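OsmC-like protein (Jannaschia sp., PDB 3CJE) probably acts as a hydroperoxide-resistance enzyme of the OsmC family, reducing organic hydroperoxides, as its relatives do. Local coordinates at residues A[87-101]-A[112-126]. Numbering follows the deposited sequence.
Sequences VTVTDLDVECRVVWD and GPKSFEIDIILHSPD
The long beta hairpin of strands 93-105 and 108-121 pairs D93 with I121, E95 with D119, R97 with E117 and V99 with S115 as antiparallel hydrogen-bonded pairs; the N-to-C directions of segments 93-101 and 112-121 make 152°. The register slips by one between V99 and W100: V99 O accepts from S115 N at 3.1 Å and from K114 N at 2.8 Å, so K114 and S115 both face V99, a classic beta bulge; the two N-H groups reach its oxygen from one side of the carbonyl plane. Beyond it, D101 and G112 resume paired bonding.

On the face of R97 and E117, the extended arginine lies alongside the glutamate and offers NH1, edge-on, to E117 OE1 at 3.3 Å, a salt bridge whose N-H...O bond is weak, guanidinium and carboxylate planes 47° apart; V99 CG2 lies above one guanidinium face, toward its rim. A water ties E117 OE1 to S115 OG and R97 O. Another joins E95 OE1 and D119 OD2, carboxylates probably both ionised.

The reverse face, carrying V94, C96, V98, F116, I118 and I120, is apolar; V94 and C96 pack on helix 62-81. With V98 CG1 anti to the backbone nitrogen (chi1 -175°), that methyl is set over the F116 ring as a CH-pi contact, 3.8 Å from the centroid and near the ring normal. Residues 116-120 also pair in parallel with a strand of the second subunit, continuing the sheet across the OsmC-type dimer, where R155 and R157 of that subunit salt-bridge E117 and D119.

Past the strand ends, H123 ND1 donates to T90 O at 2.9 Å, with the oxygen near the imidazole plane. D126 OD2 accepts T88 N at 2.7 Å on its syn side but well out of the carboxylate plane, while D126 N closes an ST turn on S124 OG.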
ATOM      1  N   VAL A  87      25.293  11.749  -3.157  1.00 15.60           N
ATOM      2  CA  VAL A  87      24.427  12.826  -2.731  1.00 14.94           C
ATOM      3  C   VAL A  87      24.352  12.863  -1.211  1.00 17.94           C
ATOM      4  O   VAL A  87      24.096  11.845  -0.568  1.00 18.48           O
ATOM      5  CB  VAL A  87      23.028  12.715  -3.359  1.00 15.56           C
ATOM      6  CG1 VAL A  87      22.078  13.821  -2.839  1.00 17.42           C
ATOM      7  CG2 VAL A  87      23.119  12.704  -4.910  1.00 18.69           C
ATOM      8  N   THR A  88      24.586  14.043  -0.654  1.00 14.22           N
ATOM      9  CA  THR A  88      24.351  14.312   0.761  1.00 13.77           C
ATOM     10  C   THR A  88      22.934  14.808   0.948  1.00 16.92           C
ATOM     11  O   THR A  88      22.495  15.787   0.323  1.00 16.15           O
ATOM     12  CB  THR A  88      25.363  15.347   1.285  1.00 16.92           C
ATOM     13  OG1 THR A  88      26.708  14.855   1.090  1.00 16.88           O
ATOM     14  CG2 THR A  88      25.090  15.693   2.770  1.00 20.56           C
ATOM     15  N   VAL A  89      22.210  14.115   1.812  1.00 17.20           N
ATOM     16  CA  VAL A  89      20.798  14.420   2.151  1.00 16.63           C
ATOM     17  C   VAL A  89      20.734  14.698   3.634  1.00 19.19           C
ATOM     18  O   VAL A  89      21.320  13.956   4.423  1.00 20.01           O
ATOM     19  CB  VAL A  89      19.882  13.206   1.800  1.00 18.15           C
ATOM     20  CG1 VAL A  89      18.424  13.438   2.263  1.00 17.56           C
ATOM     21  CG2 VAL A  89      19.924  12.895   0.297  1.00 15.41           C
ATOM     22  N   THR A  90      20.031  15.762   4.017  0.50 18.67           N
ATOM     23  CA  THR A  90      19.881  16.136   5.430  0.50 18.22           C
ATOM     24  C   THR A  90      18.398  16.362   5.710  0.50 18.35           C
ATOM     25  O   THR A  90      17.713  16.969   4.902  0.50 17.20           O
ATOM     26  CB  THR A  90      20.692  17.413   5.761  0.50 21.05           C
ATOM     27  OG1 THR A  90      22.066  17.237   5.365  0.50 19.45           O
ATOM     28  CG2 THR A  90      20.628  17.742   7.254  0.50 19.53           C
ATOM     29  N   ASP A  91      17.895  15.845   6.830  1.00 18.75           N
ATOM     30  CA  ASP A  91      16.528  16.145   7.255  1.00 20.54           C
ATOM     31  C   ASP A  91      15.521  15.903   6.113  1.00 17.32           C
ATOM     32  O   ASP A  91      14.665  16.754   5.787  1.00 20.53           O
ATOM     33  CB  ASP A  91      16.455  17.594   7.728  1.00 21.93           C
ATOM     34  CG  ASP A  91      17.235  17.820   9.026  1.00 33.59           C
ATOM     35  OD1 ASP A  91      17.423  16.855   9.793  1.00 35.23           O
ATOM     36  OD2 ASP A  91      17.660  18.967   9.255  1.00 41.39           O
ATOM     37  N   LEU A  92      15.660  14.751   5.492  1.00 16.80           N
ATOM     38  CA  LEU A  92      14.788  14.371   4.400  1.00 14.70           C
ATOM     39  C   LEU A  92      13.313  14.525   4.784  1.00 15.19           C
ATOM     40  O   LEU A  92      12.888  14.067   5.866  1.00 17.28           O
ATOM     41  CB  LEU A  92      15.063  12.923   4.016  1.00 15.80           C
ATOM     42  CG  LEU A  92      14.177  12.325   2.934  1.00 15.99           C
ATOM     43  CD1 LEU A  92      14.309  13.018   1.521  1.00 16.57           C
ATOM     44  CD2 LEU A  92      14.457  10.779   2.871  1.00 18.44           C
ATOM     45  N   ASP A  93      12.553  15.155   3.897  1.00 15.22           N
ATOM     46  CA  ASP A  93      11.104  15.263   4.036  1.00 14.57           C
ATOM     47  C   ASP A  93      10.475  14.920   2.695  1.00 17.87           C
ATOM     48  O   ASP A  93      10.910  15.417   1.647  1.00 17.45           O
ATOM     49  CB  ASP A  93      10.681  16.660   4.426  1.00 16.88           C
ATOM     50  CG  ASP A  93       9.222  16.732   4.814  1.00 24.31           C
ATOM     51  OD1 ASP A  93       8.343  16.561   3.937  1.00 25.97           O
ATOM     52  OD2 ASP A  93       8.971  16.945   6.025  1.00 30.65           O
ATOM     53  N   VAL A  94       9.472  14.043   2.739  1.00 16.03           N
ATOM     54  CA  VAL A  94       8.725  13.632   1.566  1.00 15.06           C
ATOM     55  C   VAL A  94       7.257  13.818   1.821  1.00 20.80           C
ATOM     56  O   VAL A  94       6.752  13.331   2.841  1.00 19.53           O
ATOM     57  CB  VAL A  94       9.020  12.174   1.161  1.00 15.93           C
ATOM     58  CG1 VAL A  94       8.089  11.694  -0.007  1.00 17.44           C
ATOM     59  CG2 VAL A  94      10.518  12.037   0.808  1.00 19.19           C
ATOM     60  N   GLU A  95       6.585  14.515   0.909  1.00 15.89           N
ATOM     61  CA  GLU A  95       5.147  14.810   1.030  1.00 19.79           C
ATOM     62  C   GLU A  95       4.446  14.062  -0.094  1.00 20.84           C
ATOM     63  O   GLU A  95       4.829  14.176  -1.252  1.00 21.83           O
ATOM     64  CB  GLU A  95       4.895  16.315   0.887  1.00 23.16           C
ATOM     65  CG  GLU A  95       5.653  17.204   1.909  1.00 30.63           C
ATOM     66  CD  GLU A  95       5.541  18.770   1.706  1.00 37.87           C
ATOM     67  OE1 GLU A  95       6.098  19.356   0.727  1.00 44.06           O
ATOM     68  OE2 GLU A  95       4.924  19.418   2.590  1.00 58.46           O
ATOM     69  N   CYS A  96       3.422  13.289   0.233  0.70 15.34           N
ATOM     70  CA  CYS A  96       2.707  12.472  -0.747  0.70 13.31           C
ATOM     71  C   CYS A  96       1.207  12.763  -0.633  0.70 15.17           C
ATOM     72  O   CYS A  96       0.667  12.848   0.490  0.70 15.58           O
ATOM     73  CB  CYS A  96       2.973  11.003  -0.482  0.70 16.20           C
ATOM     74  SG  CYS A  96       2.042   9.875  -1.524  0.70 16.40           S
ATOM     75  N   ARG A  97       0.549  12.928  -1.783  1.00 14.71           N
ATOM     76  CA  ARG A  97      -0.886  13.141  -1.844  1.00 14.60           C
ATOM     77  C   ARG A  97      -1.460  12.173  -2.845  1.00 15.29           C
ATOM     78  O   ARG A  97      -0.969  12.066  -3.989  1.00 14.77           O
ATOM     79  CB  ARG A  97      -1.231  14.577  -2.258  1.00 16.51           C
ATOM     80  CG  ARG A  97      -2.713  14.834  -2.316  1.00 16.48           C
ATOM     81  CD  ARG A  97      -2.937  16.324  -2.555  1.00 23.12           C
ATOM     82  NE  ARG A  97      -4.331  16.682  -2.632  1.00 29.89           N
ATOM     83  CZ  ARG A  97      -5.021  16.789  -3.758  1.00 32.83           C
ATOM     84  NH1 ARG A  97      -4.464  16.548  -4.953  1.00 31.57           N
ATOM     85  NH2 ARG A  97      -6.299  17.137  -3.683  1.00 36.82           N
ATOM     86  N   VAL A  98      -2.453  11.409  -2.419  1.00 13.10           N
ATOM     87  CA  VAL A  98      -3.117  10.454  -3.284  1.00 14.06           C
ATOM     88  C   VAL A  98      -4.628  10.747  -3.281  1.00 15.08           C
ATOM     89  O   VAL A  98      -5.224  10.951  -2.227  1.00 14.27           O
ATOM     90  CB  VAL A  98      -2.844   8.988  -2.880  1.00 15.37           C
ATOM     91  CG1 VAL A  98      -3.475   8.009  -3.902  1.00 15.95           C
ATOM     92  CG2 VAL A  98      -1.313   8.728  -2.769  1.00 17.12           C
ATOM     93  N   VAL A  99      -5.223  10.755  -4.462  1.00 13.69           N
ATOM     94  CA  VAL A  99      -6.630  11.026  -4.677  1.00 13.43           C
ATOM     95  C   VAL A  99      -7.237   9.833  -5.409  1.00 15.26           C
ATOM     96  O   VAL A  99      -6.721   9.390  -6.433  1.00 13.94           O
ATOM     97  CB  VAL A  99      -6.896  12.305  -5.492  1.00 15.01           C
ATOM     98  CG1 VAL A  99      -8.409  12.561  -5.603  1.00 15.40           C
ATOM     99  CG2 VAL A  99      -6.144  13.477  -4.853  1.00 13.60           C
ATOM    100  N   TRP A 100      -8.355   9.343  -4.870  1.00 13.92           N
ATOM    101  CA  TRP A 100      -9.192   8.358  -5.510  1.00 12.91           C
ATOM    102  C   TRP A 100     -10.587   8.924  -5.691  1.00 14.97           C
ATOM    103  O   TRP A 100     -10.955   9.891  -5.056  1.00 15.90           O
ATOM    104  CB  TRP A 100      -9.347   7.101  -4.640  1.00 13.77           C
ATOM    105  CG  TRP A 100      -8.109   6.301  -4.339  1.00 13.79           C
ATOM    106  CD1 TRP A 100      -7.632   5.226  -5.054  1.00 15.16           C
ATOM    107  CD2 TRP A 100      -7.216   6.483  -3.253  1.00 14.30           C
ATOM    108  NE1 TRP A 100      -6.498   4.732  -4.462  1.00 14.54           N
ATOM    109  CE2 TRP A 100      -6.194   5.489  -3.370  1.00 13.53           C
ATOM    110  CE3 TRP A 100      -7.135   7.407  -2.186  1.00 15.14           C
ATOM    111  CZ2 TRP A 100      -5.179   5.344  -2.420  1.00 16.58           C
ATOM    112  CZ3 TRP A 100      -6.095   7.300  -1.288  1.00 17.53           C
ATOM    113  CH2 TRP A 100      -5.123   6.264  -1.395  1.00 16.65           C
ATOM    114  N   ASP A 101     -11.386   8.254  -6.498  0.50 15.51           N
ATOM    115  CA  ASP A 101     -12.787   8.619  -6.566  0.50 15.82           C
ATOM    116  C   ASP A 101     -13.671   7.404  -6.589  0.50 14.69           C
ATOM    117  O   ASP A 101     -13.235   6.286  -6.894  0.50 12.79           O
ATOM    118  CB  ASP A 101     -13.057   9.519  -7.747  0.50 14.38           C
ATOM    119  CG  ASP A 101     -12.516   8.953  -9.052  0.50 20.12           C
ATOM    120  OD1 ASP A 101     -12.572   7.731  -9.223  0.50 20.46           O
ATOM    121  OD2 ASP A 101     -12.056   9.736  -9.907  0.50 26.55           O
ATOM    122  N   GLY A 112     -11.738   4.090  -8.169  1.00 16.01           N
ATOM    123  CA  GLY A 112     -10.523   4.072  -8.951  1.00 17.62           C
ATOM    124  C   GLY A 112      -9.583   5.171  -8.526  1.00 16.97           C
ATOM    125  O   GLY A 112     -10.007   6.120  -7.833  1.00 15.41           O
ATOM    126  N   PRO A 113      -8.312   5.070  -8.948  1.00 14.36           N
ATOM    127  CA  PRO A 113      -7.334   6.076  -8.654  1.00 13.53           C
ATOM    128  C   PRO A 113      -7.521   7.302  -9.526  1.00 14.38           C
ATOM    129  O   PRO A 113      -7.922   7.164 -10.684  1.00 16.26           O
ATOM    130  CB  PRO A 113      -6.021   5.352  -8.981  1.00 15.88           C
ATOM    131  CG  PRO A 113      -6.391   4.483 -10.070  1.00 15.02           C
ATOM    132  CD  PRO A 113      -7.736   3.979  -9.767  1.00 15.73           C
ATOM    133  N   LYS A 114      -7.221   8.481  -8.989  1.00 14.84           N
ATOM    134  CA  LYS A 114      -7.249   9.729  -9.739  1.00 18.26           C
ATOM    135  C   LYS A 114      -5.877  10.379  -9.894  1.00 18.72           C
ATOM    136  O   LYS A 114      -5.513  10.804 -11.013  1.00 17.78           O
ATOM    137  CB  LYS A 114      -8.231  10.696  -9.100  1.00 18.25           C
ATOM    138  CG  LYS A 114      -8.509  11.977  -9.885  1.00 27.17           C
ATOM    139  CD  LYS A 114      -9.543  12.777  -9.077  1.00 31.46           C
ATOM    140  CE  LYS A 114     -10.163  13.938  -9.822  1.00 43.83           C
ATOM    141  NZ  LYS A 114     -11.559  14.133  -9.275  1.00 47.52           N
ATOM    142  N   SER A 115      -5.107  10.460  -8.811  1.00 14.93           N
ATOM    143  CA  SER A 115      -3.800  11.141  -8.890  1.00 16.63           C
ATOM    144  C   SER A 115      -2.856  10.721  -7.788  1.00 16.84           C
ATOM    145  O   SER A 115      -3.278  10.399  -6.684  1.00 15.31           O
ATOM    146  CB  SER A 115      -3.937  12.659  -8.896  1.00 18.73           C
ATOM    147  OG  SER A 115      -4.413  13.167  -7.713  1.00 20.12           O
ATOM    148  N   PHE A 116      -1.578  10.746  -8.126  1.00 14.98           N
ATOM    149  CA  PHE A 116      -0.489  10.504  -7.201  1.00 15.15           C
ATOM    150  C   PHE A 116       0.574  11.596  -7.339  1.00 16.03           C
ATOM    151  O   PHE A 116       1.034  11.842  -8.440  1.00 15.46           O
ATOM    152  CB  PHE A 116       0.227   9.198  -7.526  1.00 15.80           C
ATOM    153  CG  PHE A 116      -0.524   7.950  -7.124  1.00 15.87           C
ATOM    154  CD1 PHE A 116      -1.529   7.430  -7.916  1.00 20.16           C
ATOM    155  CD2 PHE A 116      -0.173   7.302  -5.930  1.00 18.34           C
ATOM    156  CE1 PHE A 116      -2.215   6.270  -7.523  1.00 19.68           C
ATOM    157  CE2 PHE A 116      -0.839   6.146  -5.568  1.00 20.13           C
ATOM    158  CZ  PHE A 116      -1.863   5.667  -6.332  1.00 17.55           C
ATOM    159  N   GLU A 117       0.979  12.202  -6.220  1.00 14.97           N
ATOM    160  CA  GLU A 117       1.971  13.280  -6.224  1.00 16.42           C
ATOM    161  C   GLU A 117       2.935  13.032  -5.097  1.00 17.28           C
ATOM    162  O   GLU A 117       2.494  12.734  -3.959  1.00 17.09           O
ATOM    163  CB  GLU A 117       1.267  14.643  -6.060  1.00 17.30           C
ATOM    164  CG  GLU A 117       0.320  14.979  -7.199  1.00 23.04           C
ATOM    165  CD  GLU A 117      -0.613  16.203  -6.953  1.00 30.38           C
ATOM    166  OE1 GLU A 117      -1.285  16.311  -5.865  1.00 35.85           O
ATOM    167  OE2 GLU A 117      -0.733  17.003  -7.918  1.00 48.35           O
ATOM    168  N   ILE A 118       4.229  13.115  -5.384  1.00 15.10           N
ATOM    169  CA  ILE A 118       5.296  12.940  -4.373  1.00 14.82           C
ATOM    170  C   ILE A 118       6.285  14.113  -4.521  1.00 17.84           C
ATOM    171  O   ILE A 118       6.884  14.273  -5.567  1.00 17.91           O
ATOM    172  CB  ILE A 118       6.039  11.593  -4.509  1.00 16.64           C
ATOM    173  CG1 ILE A 118       5.026  10.462  -4.309  1.00 17.31           C
ATOM    174  CG2 ILE A 118       7.177  11.510  -3.496  1.00 19.46           C
ATOM    175  CD1 ILE A 118       5.600   9.059  -4.398  1.00 22.45           C
ATOM    176  N   ASP A 119       6.362  14.943  -3.484  1.00 15.59           N
ATOM    177  CA  ASP A 119       7.276  16.111  -3.441  1.00 15.91           C
ATOM    178  C   ASP A 119       8.392  15.802  -2.454  1.00 17.96           C
ATOM    179  O   ASP A 119       8.145  15.423  -1.309  1.00 18.23           O
ATOM    180  CB  ASP A 119       6.547  17.344  -2.977  1.00 18.10           C
ATOM    181  CG  ASP A 119       5.573  17.887  -4.026  1.00 23.98           C
ATOM    182  OD1 ASP A 119       5.628  17.498  -5.197  1.00 22.94           O
ATOM    183  OD2 ASP A 119       4.784  18.787  -3.653  1.00 29.75           O
ATOM    184  N   ILE A 120       9.622  16.014  -2.889  1.00 15.45           N
ATOM    185  CA  ILE A 120      10.776  15.556  -2.158  1.00 14.92           C
ATOM    186  C   ILE A 120      11.652  16.756  -1.789  1.00 15.98           C
ATOM    187  O   ILE A 120      11.970  17.592  -2.649  1.00 16.74           O
ATOM    188  CB  ILE A 120      11.542  14.571  -3.027  1.00 15.43           C
ATOM    189  CG1 ILE A 120      10.717  13.291  -3.282  1.00 18.46           C
ATOM    190  CG2 ILE A 120      12.894  14.238  -2.352  1.00 14.60           C
ATOM    191  CD1 ILE A 120      11.128  12.472  -4.463  1.00 18.47           C
ATOM    192  N   ILE A 121      12.032  16.830  -0.511  1.00 14.65           N
ATOM    193  CA  ILE A 121      12.916  17.875   0.021  1.00 16.25           C
ATOM    194  C   ILE A 121      14.168  17.229   0.596  1.00 16.38           C
ATOM    195  O   ILE A 121      14.120  16.508   1.623  1.00 16.08           O
ATOM    196  CB  ILE A 121      12.228  18.729   1.112  1.00 17.14           C
ATOM    197  CG1 ILE A 121      10.912  19.278   0.565  1.00 18.98           C
ATOM    198  CG2 ILE A 121      13.201  19.828   1.572  1.00 18.15           C
ATOM    199  CD1 ILE A 121      10.057  20.005   1.640  1.00 26.26           C
ATOM    200  N   LEU A 122      15.287  17.469  -0.087  1.00 15.98           N
ATOM    201  CA  LEU A 122      16.556  16.822   0.271  1.00 16.29           C
ATOM    202  C   LEU A 122      17.507  17.628   1.144  1.00 17.73           C
ATOM    203  O   LEU A 122      18.437  17.031   1.752  1.00 17.26           O
ATOM    204  CB  LEU A 122      17.319  16.385  -0.995  1.00 15.33           C
ATOM    205  CG  LEU A 122      16.649  15.443  -1.981  1.00 12.82           C
ATOM    206  CD1 LEU A 122      17.541  15.112  -3.199  1.00 16.38           C
ATOM    207  CD2 LEU A 122      16.212  14.089  -1.249  1.00 14.71           C
ATOM    208  N   HIS A 123      17.369  18.959   1.143  1.00 16.94           N
ATOM    209  CA  HIS A 123      18.323  19.846   1.829  1.00 16.26           C
ATOM    210  C   HIS A 123      19.755  19.470   1.453  1.00 17.80           C
ATOM    211  O   HIS A 123      20.618  19.329   2.312  1.00 18.55           O
ATOM    212  CB  HIS A 123      18.159  19.828   3.348  1.00 17.50           C
ATOM    213  CG  HIS A 123      16.776  20.137   3.809  1.00 19.40           C
ATOM    214  ND1 HIS A 123      15.951  19.182   4.364  1.00 22.70           N
ATOM    215  CD2 HIS A 123      16.064  21.291   3.787  1.00 24.77           C
ATOM    216  CE1 HIS A 123      14.795  19.740   4.685  1.00 23.74           C
ATOM    217  NE2 HIS A 123      14.833  21.010   4.343  1.00 21.83           N
ATOM    218  N   SER A 124      20.007  19.309   0.161  1.00 15.32           N
ATOM    219  CA  SER A 124      21.267  18.788  -0.322  1.00 15.29           C
ATOM    220  C   SER A 124      22.178  19.897  -0.818  1.00 14.83           C
ATOM    221  O   SER A 124      21.704  20.823  -1.461  1.00 17.77           O
ATOM    222  CB  SER A 124      20.974  17.851  -1.513  1.00 16.00           C
ATOM    223  OG  SER A 124      22.144  17.488  -2.239  1.00 16.07           O
ATOM    224  N   PRO A 125      23.491  19.793  -0.569  1.00 14.43           N
ATOM    225  CA  PRO A 125      24.443  20.754  -1.107  1.00 15.66           C
ATOM    226  C   PRO A 125      24.975  20.414  -2.508  1.00 16.25           C
ATOM    227  O   PRO A 125      25.936  21.047  -2.967  1.00 19.76           O
ATOM    228  CB  PRO A 125      25.579  20.659  -0.112  1.00 16.10           C
ATOM    229  CG  PRO A 125      25.609  19.214   0.211  1.00 17.19           C
ATOM    230  CD  PRO A 125      24.167  18.804   0.295  1.00 16.43           C
ATOM    231  N   ASP A 126      24.402  19.389  -3.139  1.00 15.70           N
ATOM    232  CA  ASP A 126      24.892  18.839  -4.396  1.00 14.65           C
ATOM    233  C   ASP A 126      24.184  19.398  -5.632  1.00 14.82           C
ATOM    234  O   ASP A 126      23.134  20.040  -5.503  1.00 13.78           O
ATOM    235  CB  ASP A 126      24.738  17.331  -4.359  1.00 14.18           C
ATOM    236  CG  ASP A 126      25.428  16.727  -3.150  1.00 19.85           C
ATOM    237  OD1 ASP A 126      26.657  16.736  -3.092  1.00 19.61           O
ATOM    238  OD2 ASP A 126      24.740  16.274  -2.233  1.00 17.25           O
TER
HETATM  239  O   HOH W   1       4.486  19.919  -1.205  1.00 40.71           O
HETATM  240  O   HOH W   2      -2.444  13.636  -5.901  1.00 18.39           O
HETATM  241  O   HOH W   3     -10.701   6.782 -11.302  1.00 45.70           O